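Local coordinates for protein CsuE (Acinetobacter baumannii, PDB 6FJY) that forms the tip adhesin of archaic chaperone-usher Csu pili and probably mediates the attachment to surfaces that starts biofilm formation, at residues G223-N228 with N240-Y245; L73-E78 with K86-F91. All blocks are in the same frame, centred on the assembly; numbering follows the deposited sequence.

Interaction 1 (G223-N228 with N240-Y245); sequences GLSPQN and NTFLKY
Gln227 lays the nitrogen of its amide over the ring of Phe242, and this pair carries most of the contact. NE2 sits 3.3 Å from CG of Phe242 and lies above the ring plane, over its centre, in a tilted and at most weakly polar amide-on-ring contact. The amide is not stacked flat on the phenyl group: the two planes are turned 43° apart, with NE2 dipping toward the ring while OE1 of Gln227 stays 4.2 Å from the nearest ring atom, CD2 of Phe242.

The Gln227 chain gets there by folding. After CG the chain bends at chi2 (-66°), which swings the amide across to Phe242 and keeps the methylene carbons beside Lys244. There CG of Gln227 meets CE of Lys244 at 3.9 Å. Lys244 runs straight out from CG and passes Gln227 at roughly a right angle, contributing aliphatic carbon to the packing. Phe242, for its part, has CG opposite its carbonyl carbon (chi1 -67°), and this turns the ring from the strand toward Ser225 and Gln227.

Further along the ring, Ser225 presses in obliquely with its CB, 3.5 Å from CE1 of Phe242, and OG of the same serine follows at 3.8 Å from that carbon. No hydrogen bond joins the two segments; the contact is made by van der Waals packing and the amide over the ring. Lys235 of strand 233-236 touches both Ser225 and Phe242, and so helps enclose this end of the contact.

What results is loop-on-strand packing in an Ig-like, beta-sandwich fold: the loop between strands 217-220 and 233-236 packs its side chains on the start of strand 242-249, within the Spore Coat Protein U domain.

Interaction 2 (L73-E78 with K86-F91); sequences LDSNNE and KDMSSF
Met88 lays its terminal methyl group against the first two residues of the turn 74-77, where CE lies 3.5 Å from CB of Asp74. The same methyl reaches the backbone N of Ser75 at 3.8 Å, and CB of Ser75 lies just beyond it. Met88 can reach this far because its chain is extended beyond CG (chi2 -179°), carrying the methyl from the end of strand 85-87 to the turn. This is the compact, buried side; Leu48 and Tyr50 of strand 47-54 and Leu93 also pack on Met88.

The opposing surface is a type I beta turn that begins at Asp74. The CG of this residue stands between the backbone N and the carbonyl carbon (chi1 58°), so the carboxylate folds over its own turn. OD1 of Asp74 accepts a hydrogen bond from N of Glu78 at 2.6 Å, arriving on the syn side but 26° out of the carboxylate plane, and a weak one from N of Asn76. OD2 is hydrogen-bonded to the hydroxyl of Tyr50, while OG of Ser75 is hydrogen-bonded to the carbonyl O of Pro105.

Toward solvent the fit is slacker. The side chain of exposed Asn76 slides past that of Met88 in the opposite direction, with ND2 4.0 Å from CG of Met88 and no bond between them.

The contact is thus van der Waals packing of a thioether chain on a partly polar turn, with no hydrogen bond or salt bridge across it. The neutral donors around the carboxylate of Asp74 probably spread and soften its charge, whereas the carbonyl O of Glu78, an acceptor only 2.9 Å from OD1 of Asp74, would oppose this and tend to raise the acid's pKa.

In the fold
Interactions 1 and 2 lie on opposite sides of the chain's centre, with their own centres 65 Å apart and their nearest atoms about 47 Å apart, so neither touches the other. They follow in series along the chain: interaction 2, between residues 73-78 and 86-91, is complete well before interaction 1 begins. Both segments of interaction 1 lie within the Spore Coat Protein U domain. Only interaction 1 approaches the chaperone: Tyr245, in its second segment, packs on Val110 of the CsuC chain, while no other protein chain of the assembly touches the two segments of interaction 2.

Interaction 1 (G223-N228 with N240-Y245)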
loop_
_atom_site.group_PDB
_atom_site.type_symbol
_atom_site.label_atom_id
_atom_site.label_comp_id
_atom_site.label_asym_id
_atom_site.label_seq_id
_atom_site.Cartn_x
_atom_site.Cartn_y
_atom_site.Cartn_z
ATOM N N GLY D 223 -17.062 16.874 -16.343
ATOM C CA GLY D 223 -17.759 17.652 -15.340
ATOM C C GLY D 223 -19.196 17.213 -15.116
ATOM O O GLY D 223 -19.641 16.143 -15.540
ATOM N N LEU D 224 -19.932 18.083 -14.426
ATOM C CA LEU D 224 -21.312 17.802 -14.054
ATOM C C LEU D 224 -22.318 18.248 -15.101
ATOM O O LEU D 224 -23.442 17.734 -15.115
ATOM C CB LEU D 224 -21.656 18.480 -12.724
ATOM C CG LEU D 224 -20.688 18.200 -11.576
ATOM C CD1 LEU D 224 -21.119 18.926 -10.307
ATOM C CD2 LEU D 224 -20.573 16.699 -11.340
ATOM N N SER D 225 -21.946 19.182 -15.975
ATOM C CA SER D 225 -22.860 19.765 -16.957
ATOM C C SER D 225 -22.319 19.600 -18.374
ATOM O O SER D 225 -22.112 20.589 -19.087
ATOM C CB SER D 225 -23.097 21.241 -16.649
ATOM O OG SER D 225 -23.243 21.457 -15.257
ATOM N N PRO D 226 -22.083 18.355 -18.829
ATOM C CA PRO D 226 -21.571 18.178 -20.192
ATOM C C PRO D 226 -22.633 18.448 -21.245
ATOM O O PRO D 226 -23.509 17.609 -21.483
ATOM C CB PRO D 226 -21.118 16.714 -20.209
ATOM C CG PRO D 226 -21.987 16.050 -19.215
ATOM C CD PRO D 226 -22.264 17.061 -18.144
ATOM N N GLN D 227 -22.574 19.626 -21.867
ATOM C CA GLN D 227 -23.418 19.895 -23.025
ATOM C C GLN D 227 -23.221 18.812 -24.079
ATOM O O GLN D 227 -24.156 18.076 -24.417
ATOM C CB GLN D 227 -23.107 21.287 -23.582
ATOM C CG GLN D 227 -23.239 22.408 -22.557
ATOM C CD GLN D 227 -24.671 22.608 -22.078
ATOM O OE1 GLN D 227 -25.551 22.985 -22.854
ATOM N NE2 GLN D 227 -24.909 22.358 -20.793
ATOM N N ASN D 228 -21.994 18.694 -24.592
ATOM C CA ASN D 228 -21.525 17.540 -25.370
ATOM C C ASN D 228 -20.063 17.735 -25.760
ATOM O O ASN D 228 -19.155 17.299 -25.049
ATOM C CB ASN D 228 -22.373 17.300 -26.628
ATOM C CG ASN D 228 -22.907 18.583 -27.230
ATOM O OD1 ASN D 228 -22.253 19.625 -27.185
ATOM N ND2 ASN D 228 -24.109 18.516 -27.789
ATOM N N ASN D 240 -30.983 27.545 -14.945
ATOM C CA ASN D 240 -30.373 26.525 -15.792
ATOM C C ASN D 240 -29.485 27.120 -16.874
ATOM O O ASN D 240 -29.392 26.563 -17.975
ATOM C CB ASN D 240 -31.450 25.643 -16.423
ATOM C CG ASN D 240 -32.190 24.808 -15.404
ATOM O OD1 ASN D 240 -31.791 23.684 -15.095
ATOM N ND2 ASN D 240 -33.282 25.351 -14.875
ATOM N N THR D 241 -28.840 28.247 -16.595
ATOM C CA THR D 241 -27.872 28.811 -17.518
ATOM C C THR D 241 -26.578 28.010 -17.471
ATOM O O THR D 241 -26.202 27.453 -16.435
ATOM C CB THR D 241 -27.582 30.270 -17.172
ATOM O OG1 THR D 241 -28.779 30.898 -16.697
ATOM C CG2 THR D 241 -27.078 31.012 -18.395
ATOM N N PHE D 242 -25.893 27.962 -18.606
ATOM C CA PHE D 242 -24.633 27.247 -18.724
ATOM C C PHE D 242 -23.585 28.134 -19.372
ATOM O O PHE D 242 -23.876 28.869 -20.321
ATOM C CB PHE D 242 -24.796 25.968 -19.537
ATOM C CG PHE D 242 -25.645 24.935 -18.866
ATOM C CD1 PHE D 242 -25.146 24.199 -17.805
ATOM C CD2 PHE D 242 -26.938 24.696 -19.293
ATOM C CE1 PHE D 242 -25.919 23.247 -17.184
ATOM C CE2 PHE D 242 -27.715 23.740 -18.674
ATOM C CZ PHE D 242 -27.202 23.015 -17.620
ATOM N N LEU D 243 -22.364 28.051 -18.853
ATOM C CA LEU D 243 -21.203 28.751 -19.396
ATOM C C LEU D 243 -20.197 27.693 -19.849
ATOM O O LEU D 243 -19.515 27.083 -19.020
ATOM C CB LEU D 243 -20.608 29.688 -18.353
ATOM C CG LEU D 243 -19.339 30.416 -18.778
ATOM C CD1 LEU D 243 -19.568 31.118 -20.101
ATOM C CD2 LEU D 243 -18.938 31.408 -17.701
ATOM N N LYS D 244 -20.119 27.468 -21.159
ATOM C CA LYS D 244 -19.262 26.420 -21.696
ATOM C C LYS D 244 -17.793 26.781 -21.519
ATOM O O LYS D 244 -17.410 27.951 -21.606
ATOM C CB LYS D 244 -19.570 26.191 -23.175
ATOM C CG LYS D 244 -20.980 25.685 -23.450
ATOM C CD LYS D 244 -21.303 25.680 -24.940
ATOM C CE LYS D 244 -22.747 25.257 -25.182
ATOM N NZ LYS D 244 -23.127 25.292 -26.622
ATOM N N TYR D 245 -16.960 25.768 -21.278
ATOM C CA TYR D 245 -15.532 25.990 -21.100
ATOM C C TYR D 245 -14.773 24.726 -21.489
ATOM O O TYR D 245 -15.363 23.698 -21.831
ATOM C CB TYR D 245 -15.226 26.409 -19.659
ATOM C CG TYR D 245 -15.302 25.266 -18.679
ATOM C CD1 TYR D 245 -16.513 24.884 -18.124
ATOM C CD2 TYR D 245 -14.161 24.559 -18.316
ATOM C CE1 TYR D 245 -16.585 23.833 -17.230
ATOM C CE2 TYR D 245 -14.224 23.509 -17.427
ATOM C CZ TYR D 245 -15.437 23.149 -16.888
ATOM O OH TYR D 245 -15.505 22.102 -16.004
#

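Interaction 2 (L73-E78 with K86-F91)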
loop_
_atom_site.group_PDB
_atom_site.type_symbol
_atom_site.label_atom_id
_atom_site.label_comp_id
_atom_site.label_asym_id
_atom_site.label_seq_id
_atom_site.Cartn_x
_atom_site.Cartn_y
_atom_site.Cartn_z
ATOM N N LEU D 73 12.731 -1.863 20.240
ATOM C CA LEU D 73 12.396 -1.572 21.622
ATOM C C LEU D 73 11.639 -2.744 22.227
ATOM O O LEU D 73 10.883 -3.434 21.540
ATOM C CB LEU D 73 11.553 -0.289 21.741
ATOM C CG LEU D 73 12.119 1.042 21.227
ATOM C CD1 LEU D 73 11.676 1.319 19.804
ATOM C CD2 LEU D 73 11.698 2.177 22.150
ATOM N N ASP D 74 11.844 -2.948 23.533
ATOM C CA ASP D 74 11.254 -4.061 24.265
ATOM C C ASP D 74 9.828 -3.728 24.688
ATOM O O ASP D 74 9.263 -2.700 24.312
ATOM C CB ASP D 74 12.115 -4.420 25.477
ATOM C CG ASP D 74 12.306 -3.247 26.430
ATOM O OD1 ASP D 74 11.631 -2.215 26.248
ATOM O OD2 ASP D 74 13.142 -3.355 27.358
ATOM N N SER D 75 9.244 -4.596 25.514
ATOM C CA SER D 75 7.840 -4.472 25.878
ATOM C C SER D 75 7.555 -3.252 26.749
ATOM O O SER D 75 6.390 -2.883 26.907
ATOM C CB SER D 75 7.381 -5.747 26.591
ATOM O OG SER D 75 7.672 -6.893 25.809
ATOM N N ASN D 76 8.578 -2.630 27.332
ATOM C CA ASN D 76 8.405 -1.410 28.110
ATOM C C ASN D 76 8.818 -0.165 27.329
ATOM O O ASN D 76 9.073 0.882 27.931
ATOM C CB ASN D 76 9.192 -1.506 29.416
ATOM C CG ASN D 76 8.685 -2.608 30.324
ATOM O OD1 ASN D 76 7.507 -2.638 30.692
ATOM N ND2 ASN D 76 9.576 -3.524 30.691
ATOM N N ASN D 77 8.889 -0.271 26.001
ATOM C CA ASN D 77 9.359 0.795 25.109
ATOM C C ASN D 77 10.765 1.278 25.470
ATOM O O ASN D 77 11.081 2.463 25.358
ATOM C CB ASN D 77 8.370 1.962 25.058
ATOM C CG ASN D 77 7.481 1.915 23.822
ATOM O OD1 ASN D 77 7.828 2.462 22.771
ATOM N ND2 ASN D 77 6.340 1.245 23.936
ATOM N N GLU D 78 11.632 0.347 25.865
ATOM C CA GLU D 78 13.043 0.630 26.084
ATOM C C GLU D 78 13.888 0.048 24.958
ATOM O O GLU D 78 13.673 -1.090 24.526
ATOM C CB GLU D 78 13.522 0.081 27.429
ATOM C CG GLU D 78 13.004 0.863 28.614
ATOM C CD GLU D 78 13.865 0.690 29.842
ATOM O OE1 GLU D 78 14.139 -0.470 30.218
ATOM O OE2 GLU D 78 14.276 1.717 30.429
ATOM N N LYS D 86 18.276 -7.080 30.353
ATOM C CA LYS D 86 17.214 -6.249 30.913
ATOM C C LYS D 86 16.302 -7.119 31.764
ATOM O O LYS D 86 15.747 -8.103 31.271
ATOM C CB LYS D 86 16.391 -5.561 29.817
ATOM N N ASP D 87 16.140 -6.749 33.026
ATOM C CA ASP D 87 15.319 -7.494 33.970
ATOM C C ASP D 87 13.943 -6.842 34.022
ATOM O O ASP D 87 13.780 -5.766 34.607
ATOM C CB ASP D 87 15.984 -7.514 35.344
ATOM C CG ASP D 87 15.312 -8.462 36.309
ATOM O OD1 ASP D 87 14.205 -8.936 36.002
ATOM O OD2 ASP D 87 15.896 -8.735 37.379
ATOM N N MET D 88 12.958 -7.492 33.408
ATOM C CA MET D 88 11.583 -7.021 33.412
ATOM C C MET D 88 10.781 -7.531 34.600
ATOM O O MET D 88 9.571 -7.301 34.648
ATOM C CB MET D 88 10.879 -7.444 32.127
ATOM C CG MET D 88 11.525 -6.975 30.847
ATOM S SD MET D 88 10.534 -7.544 29.464
ATOM C CE MET D 88 11.176 -6.488 28.196
ATOM N N SER D 89 11.417 -8.218 35.549
ATOM C CA SER D 89 10.692 -8.860 36.639
ATOM C C SER D 89 9.812 -7.863 37.383
ATOM O O SER D 89 10.301 -6.888 37.961
ATOM C CB SER D 89 11.663 -9.527 37.611
ATOM O OG SER D 89 12.416 -10.538 36.964
ATOM N N SER D 90 8.509 -8.113 37.353
ATOM C CA SER D 90 7.553 -7.386 38.168
ATOM C C SER D 90 6.368 -8.301 38.408
ATOM O O SER D 90 6.245 -9.366 37.797
ATOM C CB SER D 90 7.087 -6.089 37.507
ATOM O OG SER D 90 6.056 -6.358 36.578
ATOM N N PHE D 91 5.494 -7.874 39.312
ATOM C CA PHE D 91 4.278 -8.625 39.575
ATOM C C PHE D 91 3.230 -8.432 38.492
ATOM O O PHE D 91 2.286 -9.222 38.420
ATOM C CB PHE D 91 3.704 -8.226 40.934
ATOM C CG PHE D 91 4.487 -8.764 42.100
ATOM C CD1 PHE D 91 5.617 -8.115 42.557
ATOM C CD2 PHE D 91 4.088 -9.921 42.739
ATOM C CE1 PHE D 91 6.335 -8.614 43.633
ATOM C CE2 PHE D 91 4.792 -10.414 43.810
ATOM C CZ PHE D 91 5.918 -9.760 44.256
#